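Local atomic coordinates of diol-dehydratase (Roseburia inulinivorans, PDB entry 5I2A), a protein that dehydrates 1,2-propanediol without vitamin B12, as a diol dehydratase of the glycyl radical enzyme family. Residues A[165-170]-A[283-288]; A[274-279]-A[524-529]. All coordinates share one frame; numbering follows the deposited sequence.

Four segments follow one another from the N terminus: 165-170, 274-279, 283-288 and 524-529. Contact 1 closes a mostly helical loop when strand 283-285 returns to lie beside strand 165-167. Before that loop is complete, helix 262-279 has already supplied the first half of contact 2, whose partner, helix 525-529, arrives much later, beyond a mixture of helices and strands. The two loops therefore cross, and their centres lie about 11 Å apart. Helix 262-279 is followed, after a short link, by strand 283-285, and I285 packs back on L276 and Q277, while V167 meets E527. A two-stranded parallel sheet, whose H166, H283 and S284 bind the ethanediol, is thereby tied to the surrounding helices.

Contact 1 (A[165-170]-A[283-288]); sequences GHVTVQ and HSISPG. With EDO (1,2-ethanediol), chain C.
The first torsions of H166 and H283 bring their rings alongside each other: H166 turns CG anti to its carbonyl carbon (chi1 -68°), whereas H283 places CG between backbone N and carbonyl carbon (chi1 62°). The ring planes stand oblique, with H166 CE1 3.5 Å from H283 CD2, and both NE2 atoms donate to a single oxygen, O2 of the bound 1,2-ethanediol, each at 2.8 Å. S284 is small enough to lie over the H166 ring, its CB 3.5 Å from the ring centroid in a CH-pi contact, while its OG reaches the other diol oxygen, O1, at 2.8 Å. The other nitrogen, ND1, is also hydrogen-bonded, to V164 O in H166 and to K328 NZ in H283, which probably limits how the rings can turn.

Behind these side chains the parallel strands are short and loosely paired. H166 N bonds to H283 O at 2.8 Å, S286 N donates to V167 O, and T168 OG1 donates to S286 O at 2.7 Å. G165 suits its place because any CB would collide with H283 O; the aliphatic V167 CG1 and I285 CD1 meet at 3.7 Å. D452 and E440 also bond the ethanediol, probably a crystallisation additive. Its two adjacent hydroxyls are held by imidazole, serine and carboxylate groups, chemistry consistent with a pocket for a 1,2-diol substrate.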
# COMPACT_ATOMS: atom_id res chain seq x y z
N GLY A 165 -10.82 15.99 -3.95
CA GLY A 165 -10.81 17.41 -4.26
C GLY A 165 -10.78 18.23 -2.98
O GLY A 165 -9.98 17.95 -2.11
N HIS A 166 -11.67 19.23 -2.89
CA HIS A 166 -11.82 20.06 -1.69
C HIS A 166 -10.48 20.63 -1.25
O HIS A 166 -9.99 20.38 -0.16
CB HIS A 166 -12.49 19.26 -0.56
CG HIS A 166 -13.91 18.93 -0.85
ND1 HIS A 166 -14.28 18.04 -1.85
CD2 HIS A 166 -15.07 19.44 -0.37
CE1 HIS A 166 -15.59 18.00 -1.93
NE2 HIS A 166 -16.10 18.82 -1.03
N VAL A 167 -9.88 21.39 -2.15
CA VAL A 167 -8.55 21.90 -1.95
C VAL A 167 -8.36 23.19 -2.74
O VAL A 167 -8.95 23.38 -3.81
CB VAL A 167 -7.48 20.85 -2.38
CG1 VAL A 167 -7.65 20.49 -3.85
CG2 VAL A 167 -6.06 21.38 -2.12
N THR A 168 -7.56 24.08 -2.16
CA THR A 168 -6.99 25.21 -2.87
C THR A 168 -5.49 24.98 -3.01
O THR A 168 -4.72 25.07 -2.06
CB THR A 168 -7.21 26.54 -2.14
OG1 THR A 168 -8.61 26.81 -2.09
CG2 THR A 168 -6.47 27.67 -2.86
N VAL A 169 -5.11 24.73 -4.24
CA VAL A 169 -3.78 24.34 -4.60
C VAL A 169 -2.92 25.63 -4.71
O VAL A 169 -3.45 26.74 -4.62
CB VAL A 169 -3.89 23.54 -5.92
CG1 VAL A 169 -3.68 24.41 -7.17
CG2 VAL A 169 -3.20 22.24 -5.87
N GLN A 170 -1.61 25.49 -4.89
CA GLN A 170 -0.74 26.66 -5.02
C GLN A 170 -0.79 27.26 -6.43
O GLN A 170 0.16 27.13 -7.20
CB GLN A 170 0.71 26.30 -4.67
CG GLN A 170 0.99 26.01 -3.19
CD GLN A 170 2.35 25.31 -2.96
OE1 GLN A 170 3.26 25.42 -3.78
NE2 GLN A 170 2.46 24.59 -1.85
N HIS A 283 -14.73 17.46 -6.46
CA HIS A 283 -15.13 18.84 -6.70
C HIS A 283 -14.64 19.74 -5.55
O HIS A 283 -13.73 19.36 -4.81
CB HIS A 283 -16.66 18.95 -6.93
CG HIS A 283 -17.50 18.51 -5.78
ND1 HIS A 283 -18.39 17.46 -5.86
CD2 HIS A 283 -17.64 19.02 -4.53
CE1 HIS A 283 -19.02 17.33 -4.71
NE2 HIS A 283 -18.58 18.26 -3.88
N SER A 284 -15.21 20.93 -5.44
CA SER A 284 -14.71 21.97 -4.53
C SER A 284 -13.22 22.27 -4.73
O SER A 284 -12.50 22.60 -3.79
CB SER A 284 -14.98 21.60 -3.08
OG SER A 284 -16.37 21.55 -2.86
N ILE A 285 -12.76 22.15 -5.98
CA ILE A 285 -11.49 22.71 -6.38
C ILE A 285 -11.66 24.24 -6.37
O ILE A 285 -12.31 24.81 -7.26
CB ILE A 285 -11.06 22.19 -7.77
CG1 ILE A 285 -10.98 20.66 -7.76
CG2 ILE A 285 -9.76 22.84 -8.22
CD1 ILE A 285 -10.03 20.07 -6.68
N SER A 286 -11.12 24.88 -5.34
CA SER A 286 -11.47 26.26 -5.05
C SER A 286 -10.34 27.25 -5.34
O SER A 286 -9.28 27.20 -4.71
CB SER A 286 -11.91 26.39 -3.59
OG SER A 286 -12.98 25.50 -3.31
N PRO A 287 -10.57 28.16 -6.30
CA PRO A 287 -9.58 29.17 -6.68
C PRO A 287 -9.03 29.96 -5.48
O PRO A 287 -7.89 30.40 -5.53
CB PRO A 287 -10.35 30.08 -7.64
CG PRO A 287 -11.32 29.13 -8.29
CD PRO A 287 -11.76 28.21 -7.17
N GLY A 288 -9.82 30.12 -4.43
CA GLY A 288 -9.30 30.79 -3.24
C GLY A 288 -9.08 32.29 -3.46
O GLY A 288 -9.90 32.94 -4.11
C1 EDO C . -18.87 21.44 -0.11
O1 EDO C . -17.46 21.61 -0.23
C2 EDO C . -19.33 20.60 -1.31
O2 EDO C . -18.84 19.24 -1.24

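Contact 2 (A[274-279]-A[524-529]); sequences QVLQIE and LPFESC
The carboxylate of E279 grips two successive backbone amides of helix 525-529. OE2 accepts from F526 N at 2.9 Å, met on its syn side but 17° out of the carboxylate plane, and OE1 takes E527 N through its syn lone pair, also at 2.9 Å. With CG anti to the backbone N (chi1 -173°) and an extended chain beyond it, the side chain reaches across from one helix to the other. L524 CB and F526 CB pack against the carboxylate carbon, E279 CD, both at 3.7 Å. Beside this polar grip, V275 CG2 lies 3.6 Å from F526 CE2, and L276 CD2 rests on the backbone of E527, 3.7 Å from its CA; branched aliphatic methyls suit the buried F526 ring, which they meet obliquely.

The motif is a helix N terminus met by an acid from another helix: no preceding helix carbonyl can take these first-turn amides, so a buried carboxylate suits the site, and the helix end probably favours its negative charge. P525 starts the turn well, since its nitrogen has no hydrogen to be satisfied. Were E279 cut back to an alanine, the F526 and E527 amides would probably lose their acceptor, and a gap would probably open beside L524 and F526. The axis of segment 274-279, in helix 262-279, makes 135° with that of helix 525-529.

In the second shell, S528 OG donates to L524 O at 2.7 Å, while S528 N reaches the same oxygen from the opposite face of its plane. E527 bends at chi2, carrying its carboxylate away from segment 274-279, where OE1 bonds Q542 NE2; Q542 OE1 accepts from L524 N. Farther out, F57 of helix 49-63 packs on V275 and E279, and V217 of helix 200-233 on F526.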
# COMPACT_ATOMS: atom_id res chain seq x y z
N GLN A 274 -8.69 23.57 -14.60
CA GLN A 274 -9.29 22.56 -15.45
C GLN A 274 -8.67 21.17 -15.27
O GLN A 274 -9.38 20.20 -15.03
CB GLN A 274 -9.21 22.97 -16.92
CG GLN A 274 -9.93 22.00 -17.84
CD GLN A 274 -9.49 22.11 -19.30
OE1 GLN A 274 -8.60 22.89 -19.63
NE2 GLN A 274 -10.10 21.32 -20.17
N VAL A 275 -7.34 21.07 -15.38
CA VAL A 275 -6.74 19.74 -15.43
C VAL A 275 -6.81 19.01 -14.08
O VAL A 275 -6.85 17.79 -14.05
CB VAL A 275 -5.27 19.75 -15.91
CG1 VAL A 275 -5.18 20.30 -17.33
CG2 VAL A 275 -4.36 20.52 -14.93
N LEU A 276 -6.85 19.76 -12.98
CA LEU A 276 -7.06 19.17 -11.67
C LEU A 276 -8.34 18.33 -11.68
O LEU A 276 -8.40 17.29 -11.04
CB LEU A 276 -7.14 20.23 -10.57
CG LEU A 276 -5.81 20.86 -10.15
CD1 LEU A 276 -6.06 22.05 -9.25
CD2 LEU A 276 -4.90 19.83 -9.45
N GLN A 277 -9.33 18.78 -12.45
CA GLN A 277 -10.64 18.12 -12.48
C GLN A 277 -10.76 17.10 -13.62
O GLN A 277 -11.78 16.43 -13.76
CB GLN A 277 -11.74 19.19 -12.54
CG GLN A 277 -11.70 20.04 -11.26
CD GLN A 277 -12.73 21.12 -11.20
OE1 GLN A 277 -13.86 20.88 -10.81
NE2 GLN A 277 -12.34 22.34 -11.56
N ILE A 278 -9.70 17.00 -14.40
CA ILE A 278 -9.50 15.87 -15.29
C ILE A 278 -8.76 14.76 -14.53
O ILE A 278 -9.11 13.59 -14.63
CB ILE A 278 -8.71 16.28 -16.56
CG1 ILE A 278 -9.56 17.21 -17.44
CG2 ILE A 278 -8.25 15.07 -17.36
CD1 ILE A 278 -8.80 17.75 -18.65
N GLU A 279 -7.74 15.14 -13.77
CA GLU A 279 -6.96 14.18 -12.99
C GLU A 279 -7.85 13.41 -12.03
O GLU A 279 -7.73 12.21 -11.89
CB GLU A 279 -5.83 14.86 -12.19
CG GLU A 279 -4.92 13.83 -11.51
CD GLU A 279 -3.83 14.43 -10.62
OE1 GLU A 279 -4.07 15.50 -10.01
OE2 GLU A 279 -2.74 13.81 -10.55
N LEU A 524 -2.59 11.14 -6.29
CA LEU A 524 -2.65 12.09 -7.39
C LEU A 524 -1.38 12.91 -7.45
O LEU A 524 -1.21 13.84 -6.68
CB LEU A 524 -3.86 13.00 -7.24
CG LEU A 524 -5.21 12.32 -7.06
CD1 LEU A 524 -6.31 13.36 -6.86
CD2 LEU A 524 -5.51 11.43 -8.28
N PRO A 525 -0.48 12.55 -8.36
CA PRO A 525 0.78 13.28 -8.39
C PRO A 525 0.63 14.74 -8.81
O PRO A 525 1.39 15.55 -8.29
CB PRO A 525 1.63 12.50 -9.40
CG PRO A 525 0.70 11.55 -10.06
CD PRO A 525 -0.45 11.32 -9.16
N PHE A 526 -0.31 15.09 -9.68
CA PHE A 526 -0.35 16.50 -10.10
C PHE A 526 -0.93 17.41 -9.01
O PHE A 526 -0.33 18.42 -8.66
CB PHE A 526 -1.10 16.72 -11.42
CG PHE A 526 -0.92 18.12 -11.94
CD1 PHE A 526 0.35 18.55 -12.32
CD2 PHE A 526 -1.97 19.03 -11.97
CE1 PHE A 526 0.57 19.86 -12.76
CE2 PHE A 526 -1.77 20.34 -12.41
CZ PHE A 526 -0.49 20.76 -12.80
N GLU A 527 -2.10 17.06 -8.48
CA GLU A 527 -2.63 17.81 -7.34
C GLU A 527 -1.62 17.85 -6.18
O GLU A 527 -1.43 18.90 -5.56
CB GLU A 527 -3.96 17.21 -6.88
CG GLU A 527 -4.69 18.05 -5.83
CD GLU A 527 -4.35 17.68 -4.41
OE1 GLU A 527 -3.76 16.60 -4.19
OE2 GLU A 527 -4.69 18.46 -3.49
N SER A 528 -0.95 16.74 -5.91
CA SER A 528 -0.02 16.69 -4.78
C SER A 528 1.18 17.64 -4.93
O SER A 528 1.63 18.22 -3.94
CB SER A 528 0.51 15.25 -4.56
OG SER A 528 -0.53 14.38 -4.16
N CYS A 529 1.69 17.79 -6.15
CA CYS A 529 2.91 18.56 -6.32
C CYS A 529 2.66 20.04 -6.04
O CYS A 529 3.60 20.78 -5.77
CB CYS A 529 3.51 18.37 -7.72
SG CYS A 529 2.72 19.23 -9.12